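Local coordinates for protein extracellular endo-alpha-(1->5)-L-arabinanase 1 (Bacillus subtilis, PDB 1UV4) that cleaves internal alpha-1,5-L-arabinofuranosidic linkages of linear arabinan and branched sugar beet arabinan, using a calcium-containing five-bladed beta-propeller of glycoside hydrolase family 43, at residues S22-L27 with S43-W48; S8-H13 with G36-K41. All blocks are in the same frame, centred on the assembly; numbering follows the deposited sequence.

Interaction 1. Residues S22-L27 with S43-W48; sequences SSWYAL and SDAKNW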
loop_
_atom_site.group_PDB
_atom_site.type_symbol
_atom_site.label_atom_id
_atom_site.label_comp_id
_atom_site.label_asym_id
_atom_site.label_seq_id
_atom_site.Cartn_x
_atom_site.Cartn_y
_atom_site.Cartn_z
ATOM N N SER A 22 17.125 11.182 12.305
ATOM C CA SER A 22 16.275 11.765 13.350
ATOM C C SER A 22 14.870 12.131 12.831
ATOM O O SER A 22 14.095 12.716 13.587
ATOM C CB SER A 22 16.937 13.016 13.949
ATOM O OG SER A 22 17.061 14.022 12.953
ATOM N N SER A 23 14.533 11.764 11.595
ATOM C CA SER A 23 13.234 12.086 10.999
ATOM C C SER A 23 12.450 10.871 10.551
ATOM O O SER A 23 13.030 9.846 10.184
ATOM C CB SER A 23 13.360 13.006 9.787
ATOM O OG SER A 23 13.995 14.202 10.162
ATOM N N TRP A 24 11.135 11.031 10.511
ATOM C CA TRP A 24 10.235 10.122 9.831
ATOM C C TRP A 24 9.871 10.708 8.456
ATOM O O TRP A 24 9.726 11.926 8.333
ATOM C CB TRP A 24 8.957 9.945 10.634
ATOM C CG TRP A 24 9.128 9.209 11.918
ATOM C CD1 TRP A 24 9.304 9.717 13.155
ATOM C CD2 TRP A 24 9.090 7.793 12.061
ATOM N NE1 TRP A 24 9.397 8.690 14.066
ATOM C CE2 TRP A 24 9.262 7.498 13.409
ATOM C CE3 TRP A 24 8.957 6.742 11.154
ATOM C CZ2 TRP A 24 9.285 6.172 13.890
ATOM C CZ3 TRP A 24 8.975 5.451 11.620
ATOM C CH2 TRP A 24 9.152 5.176 12.961
ATOM N N TYR A 25 9.705 9.847 7.444
ATOM C CA TYR A 25 9.206 10.247 6.137
ATOM C C TYR A 25 7.976 9.444 5.872
ATOM O O TYR A 25 7.983 8.198 6.040
ATOM C CB TYR A 25 10.248 10.017 5.030
ATOM C CG TYR A 25 11.429 10.931 5.180
ATOM C CD1 TYR A 25 12.487 10.584 6.007
ATOM C CD2 TYR A 25 11.468 12.168 4.531
ATOM C CE1 TYR A 25 13.568 11.425 6.204
ATOM C CE2 TYR A 25 12.579 13.010 4.705
ATOM C CZ TYR A 25 13.611 12.613 5.538
ATOM O OH TYR A 25 14.744 13.391 5.812
ATOM N N ALA A 26 6.920 10.136 5.514
ATOM C CA ALA A 26 5.675 9.518 5.078
ATOM C C ALA A 26 5.472 9.865 3.616
ATOM O O ALA A 26 5.565 11.031 3.216
ATOM C CB ALA A 26 4.486 9.971 5.915
ATOM N N LEU A 27 5.236 8.858 2.790
ATOM C CA LEU A 27 5.002 9.099 1.378
ATOM C C LEU A 27 3.587 8.689 1.058
ATOM O O LEU A 27 3.021 7.799 1.720
ATOM C CB LEU A 27 5.961 8.308 0.503
ATOM C CG LEU A 27 7.432 8.629 0.715
ATOM C CD1 LEU A 27 7.960 7.956 1.919
ATOM C CD2 LEU A 27 8.285 8.186 -0.511
ATOM N N SER A 43 9.726 15.190 12.794
ATOM C CA SER A 43 10.540 14.727 13.902
ATOM C C SER A 43 9.707 13.904 14.913
ATOM O O SER A 43 10.295 13.191 15.741
ATOM C CB SER A 43 11.180 15.942 14.601
ATOM O OG SER A 43 10.187 16.730 15.251
ATOM N N ASP A 44 8.373 14.027 14.884
ATOM C CA ASP A 44 7.494 13.447 15.928
ATOM C C ASP A 44 6.398 12.524 15.362
ATOM O O ASP A 44 5.483 12.108 16.096
ATOM C CB ASP A 44 6.899 14.559 16.831
ATOM C CG ASP A 44 5.942 15.506 16.096
ATOM O OD1 ASP A 44 5.736 15.357 14.869
ATOM O OD2 ASP A 44 5.351 16.449 16.692
ATOM N N ALA A 45 6.501 12.194 14.073
ATOM C CA ALA A 45 5.458 11.444 13.359
ATOM C C ALA A 45 4.010 11.953 13.520
ATOM O O ALA A 45 3.038 11.200 13.305
ATOM C CB ALA A 45 5.540 9.931 13.721
ATOM N N LYS A 46 3.856 13.235 13.836
ATOM C CA LYS A 46 2.557 13.851 14.091
ATOM C C LYS A 46 2.398 15.165 13.356
ATOM O O LYS A 46 1.392 15.409 12.702
ATOM C CB LYS A 46 2.371 14.059 15.581
ATOM N N ASN A 47 3.428 16.007 13.445
ATOM C CA ASN A 47 3.434 17.295 12.787
ATOM C C ASN A 47 4.427 17.219 11.663
ATOM O O ASN A 47 5.636 17.108 11.884
ATOM C CB ASN A 47 3.795 18.389 13.772
ATOM C CG ASN A 47 2.771 18.515 14.876
ATOM O OD1 ASN A 47 1.683 19.041 14.649
ATOM N ND2 ASN A 47 3.092 18.005 16.032
ATOM N N TRP A 48 3.895 17.354 10.470
ATOM C CA TRP A 48 4.581 17.057 9.244
ATOM C C TRP A 48 4.726 18.308 8.405
ATOM O O TRP A 48 3.915 19.233 8.485
ATOM C CB TRP A 48 3.776 16.023 8.433
ATOM C CG TRP A 48 3.542 14.714 9.141
ATOM C CD1 TRP A 48 2.527 14.388 9.983
ATOM C CD2 TRP A 48 4.378 13.534 9.060
ATOM N NE1 TRP A 48 2.683 13.107 10.472
ATOM C CE2 TRP A 48 3.801 12.548 9.904
ATOM C CE3 TRP A 48 5.564 13.215 8.379
ATOM C CZ2 TRP A 48 4.369 11.287 10.091
ATOM C CZ3 TRP A 48 6.131 11.944 8.585
ATOM C CH2 TRP A 48 5.526 10.997 9.420
#
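Trp24 on the strand of 22-27 and Ala45 in the irregular loop 43-48 bring the two backbones together, their CA atoms 6.1 Å apart, with no hydrogen bond between the segments. Two CH-pi contacts dominate the side-chain packing, each setting an alanine methyl over an indole. Ala45 CB lies over one face of the Trp24 ring, 4.0 Å from the centroid of its five-membered ring and displaced toward CD1, while Ser43 O lies near the ring plane, at the edge by CD1. From the loop, Trp48 returns the contact: Ala26 CB sits over a face of its six-membered ring, with Ala26 CB 3.7 Å from Trp48 CZ3. The neighbouring ring atom, Trp48 CH2, meets Trp24 CB at 3.8 Å, so the outer corner of the indole fits between Trp24 and Ala26, whose side chains both point to the loop. Trp48 holds CG anti to its carbonyl carbon (chi1 -59°), which sends the ring across to the strand. The loop keeps its shape through Asp44. Asp44 OD1 accepts from Lys46 N, closing an Asx turn, and from Asn47 N in a nearly straight bond (2.8 Å, 175°), both donors coming from one face of the carboxylate; OD2 uses its syn lone pair for Asn47 ND2. Trp24 makes a cation-pi pair with Lys19 and packs on Met17 of strand 16-20, and Trp48 touches Leu40 and Ser42. Loop 43-48 thus leaves strand 37-42 and folds over strand 23-29 before entering strand 49-54, with Trp5 of strand 4-8 against Ala45.

Interaction 2. Residues S8-H13 with G36-K41; sequences SNELLH and GLRVLK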
loop_
_atom_site.group_PDB
_atom_site.type_symbol
_atom_site.label_atom_id
_atom_site.label_comp_id
_atom_site.label_asym_id
_atom_site.label_seq_id
_atom_site.Cartn_x
_atom_site.Cartn_y
_atom_site.Cartn_z
ATOM N N SER A 8 -2.493 13.304 11.428
ATOM C CA SER A 8 -1.735 14.401 10.850
ATOM C C SER A 8 -2.586 15.627 10.592
ATOM O O SER A 8 -3.808 15.553 10.373
ATOM C CB SER A 8 -1.089 13.989 9.539
ATOM O OG SER A 8 -2.037 13.732 8.528
ATOM N N ASN A 9 -1.876 16.749 10.621
ATOM C CA ASN A 9 -2.293 18.034 10.108
ATOM C C ASN A 9 -2.472 18.025 8.580
ATOM O O ASN A 9 -3.487 18.480 8.002
ATOM C CB ASN A 9 -1.230 19.077 10.585
ATOM C CG ASN A 9 0.263 18.748 10.149
ATOM O OD1 ASN A 9 0.753 17.586 10.213
ATOM N ND2 ASN A 9 0.993 19.811 9.761
ATOM N N GLU A 10 -1.486 17.447 7.938
ATOM C CA GLU A 10 -1.401 17.417 6.496
ATOM C C GLU A 10 -2.199 16.278 5.899
ATOM O O GLU A 10 -2.292 15.175 6.441
ATOM C CB GLU A 10 0.063 17.297 6.046
ATOM C CG GLU A 10 0.874 18.550 6.242
ATOM C CD GLU A 10 0.532 19.683 5.284
ATOM O OE1 GLU A 10 -0.198 19.485 4.277
ATOM O OE2 GLU A 10 1.040 20.813 5.507
ATOM N N LEU A 11 -2.752 16.567 4.739
ATOM C CA LEU A 11 -3.441 15.589 3.935
ATOM C C LEU A 11 -2.456 14.477 3.539
ATOM O O LEU A 11 -1.317 14.743 3.174
ATOM C CB LEU A 11 -3.934 16.280 2.643
ATOM C CG LEU A 11 -4.688 15.506 1.560
ATOM C CD1 LEU A 11 -5.526 16.447 0.742
ATOM C CD2 LEU A 11 -3.802 14.658 0.654
ATOM N N LEU A 12 -2.877 13.218 3.614
ATOM C CA LEU A 12 -2.120 12.146 3.000
ATOM C C LEU A 12 -3.047 10.993 2.681
ATOM O O LEU A 12 -3.886 10.677 3.473
ATOM C CB LEU A 12 -0.947 11.634 3.898
ATOM C CG LEU A 12 0.133 10.885 3.153
ATOM C CD1 LEU A 12 0.851 11.688 2.094
ATOM C CD2 LEU A 12 1.148 10.381 4.210
ATOM N N HIS A 13 -2.858 10.401 1.507
ATOM C CA HIS A 13 -3.680 9.287 1.049
ATOM C C HIS A 13 -2.752 8.156 0.599
ATOM O O HIS A 13 -1.731 8.377 -0.033
ATOM C CB HIS A 13 -4.524 9.783 -0.174
ATOM C CG HIS A 13 -5.636 8.867 -0.578
ATOM N ND1 HIS A 13 -5.894 8.589 -1.900
ATOM C CD2 HIS A 13 -6.555 8.182 0.138
ATOM C CE1 HIS A 13 -6.920 7.760 -1.974
ATOM N NE2 HIS A 13 -7.335 7.490 -0.755
ATOM N N GLY A 36 3.735 13.358 -9.655
ATOM C CA GLY A 36 4.568 12.565 -8.783
ATOM C C GLY A 36 3.946 12.040 -7.512
ATOM O O GLY A 36 2.735 11.759 -7.461
ATOM N N LEU A 37 4.812 11.861 -6.521
ATOM C CA LEU A 37 4.500 11.250 -5.238
ATOM C C LEU A 37 4.698 12.275 -4.137
ATOM O O LEU A 37 5.702 13.006 -4.114
ATOM C CB LEU A 37 5.393 10.065 -4.942
ATOM C CG LEU A 37 5.207 8.928 -5.907
ATOM C CD1 LEU A 37 6.398 7.959 -5.807
ATOM C CD2 LEU A 37 3.897 8.244 -5.659
ATOM N N ARG A 38 3.759 12.291 -3.187
ATOM C CA ARG A 38 3.759 13.199 -2.039
ATOM C C ARG A 38 4.684 12.710 -0.951
ATOM O O ARG A 38 4.699 11.501 -0.610
ATOM C CB ARG A 38 2.362 13.289 -1.511
ATOM C CG ARG A 38 2.141 14.253 -0.341
ATOM C CD ARG A 38 0.739 14.716 -0.234
ATOM N NE ARG A 38 0.315 15.431 0.971
ATOM C CZ ARG A 38 0.338 16.737 1.119
ATOM N NH1 ARG A 38 0.859 17.524 0.191
ATOM N NH2 ARG A 38 -0.186 17.259 2.211
ATOM N N VAL A 39 5.482 13.649 -0.424
ATOM C CA VAL A 39 6.483 13.345 0.619
ATOM C C VAL A 39 6.307 14.313 1.797
ATOM O O VAL A 39 6.311 15.531 1.616
ATOM C CB VAL A 39 7.936 13.488 0.096
ATOM C CG1 VAL A 39 8.919 13.161 1.207
ATOM C CG2 VAL A 39 8.163 12.577 -1.147
ATOM N N LEU A 40 6.165 13.734 2.988
ATOM C CA LEU A 40 6.072 14.459 4.238
ATOM C C LEU A 40 7.239 14.067 5.163
ATOM O O LEU A 40 7.701 12.960 5.128
ATOM C CB LEU A 40 4.778 14.133 4.969
ATOM C CG LEU A 40 3.451 14.324 4.223
ATOM C CD1 LEU A 40 2.331 14.042 5.245
ATOM C CD2 LEU A 40 3.318 15.707 3.697
ATOM N N LYS A 41 7.699 15.010 5.957
ATOM C CA LYS A 41 8.797 14.811 6.915
ATOM C C LYS A 41 8.376 15.310 8.300
ATOM O O LYS A 41 7.686 16.328 8.425
ATOM C CB LYS A 41 10.018 15.573 6.471
ATOM C CG LYS A 41 11.284 15.386 7.311
ATOM C CD LYS A 41 12.397 16.244 6.756
ATOM C CE LYS A 41 13.679 16.118 7.577
ATOM N NZ LYS A 41 14.729 17.025 7.044
#
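Arg38 reaches out from its strand and grips the carbonyl oxygen of Leu11 side-on with two nitrogens. Arg38 NE lies 2.8 Å and Arg38 NH2 2.9 Å from Leu11 O, which is in the guanidinium plane. One oxygen thus accepts both N-H groups, NH2 in the carbonyl plane on a lone pair, NE tilted 35° from it. Arg38 NH2 also forms a 3.0 Å salt bridge with Glu10 OE1, whose hydrogen bond is weak because the N-H points well off the oxygen; the carboxylate and guanidinium planes stand 61° apart. Arg38 arrives there with CG anti to the backbone N (chi1 -177°) and an extended chain through to NE, while Glu10 bends at chi2 to bring its carboxylate round to the arginine. Apolar groups flank the grip: Leu12 CD1 packs 3.8 Å from Arg38 CG, Leu40 CD2 lies over the rim of one guanidinium face, and Leu12 CD2 and Leu40 CD1 meet tip to tip at 4.0 Å. Further out, Ser8 OG donates to Glu10 O at 2.6 Å, bracing the corner at Asn9 and Glu10, and Val50 of strand 49-54 touches both Glu10 and Arg38. Arg38, from the second sheet's own strand 37-42, thus ties down the segment that leads from the sheet of strand 4-8 into that of strand 16-20, a passage between blades of the propeller that leads directly into Asp14, the inferred proton acceptor of the active site.

Interactions 1 and 2 lie with their centres 10 Å apart on the same side of the propeller's centre, and their segments alternate along the chain: 8-13, 22-27, 36-41, 43-48. Strands 23-29 and 37-42 are antiparallel neighbours in one four-stranded sheet, and Ala26 O and Leu40 N, 2.8 Å apart, probably form a hydrogen bond joining the two contacts. A second probable bond, from Trp48 N to Asn9 OD1, ties the loop of interaction 1 to the corner of interaction 2. Together they fasten to one blade the loop between its last two strands and the linker that enters it, 8-13, which runs straight on to Asp14, the inferred proton acceptor.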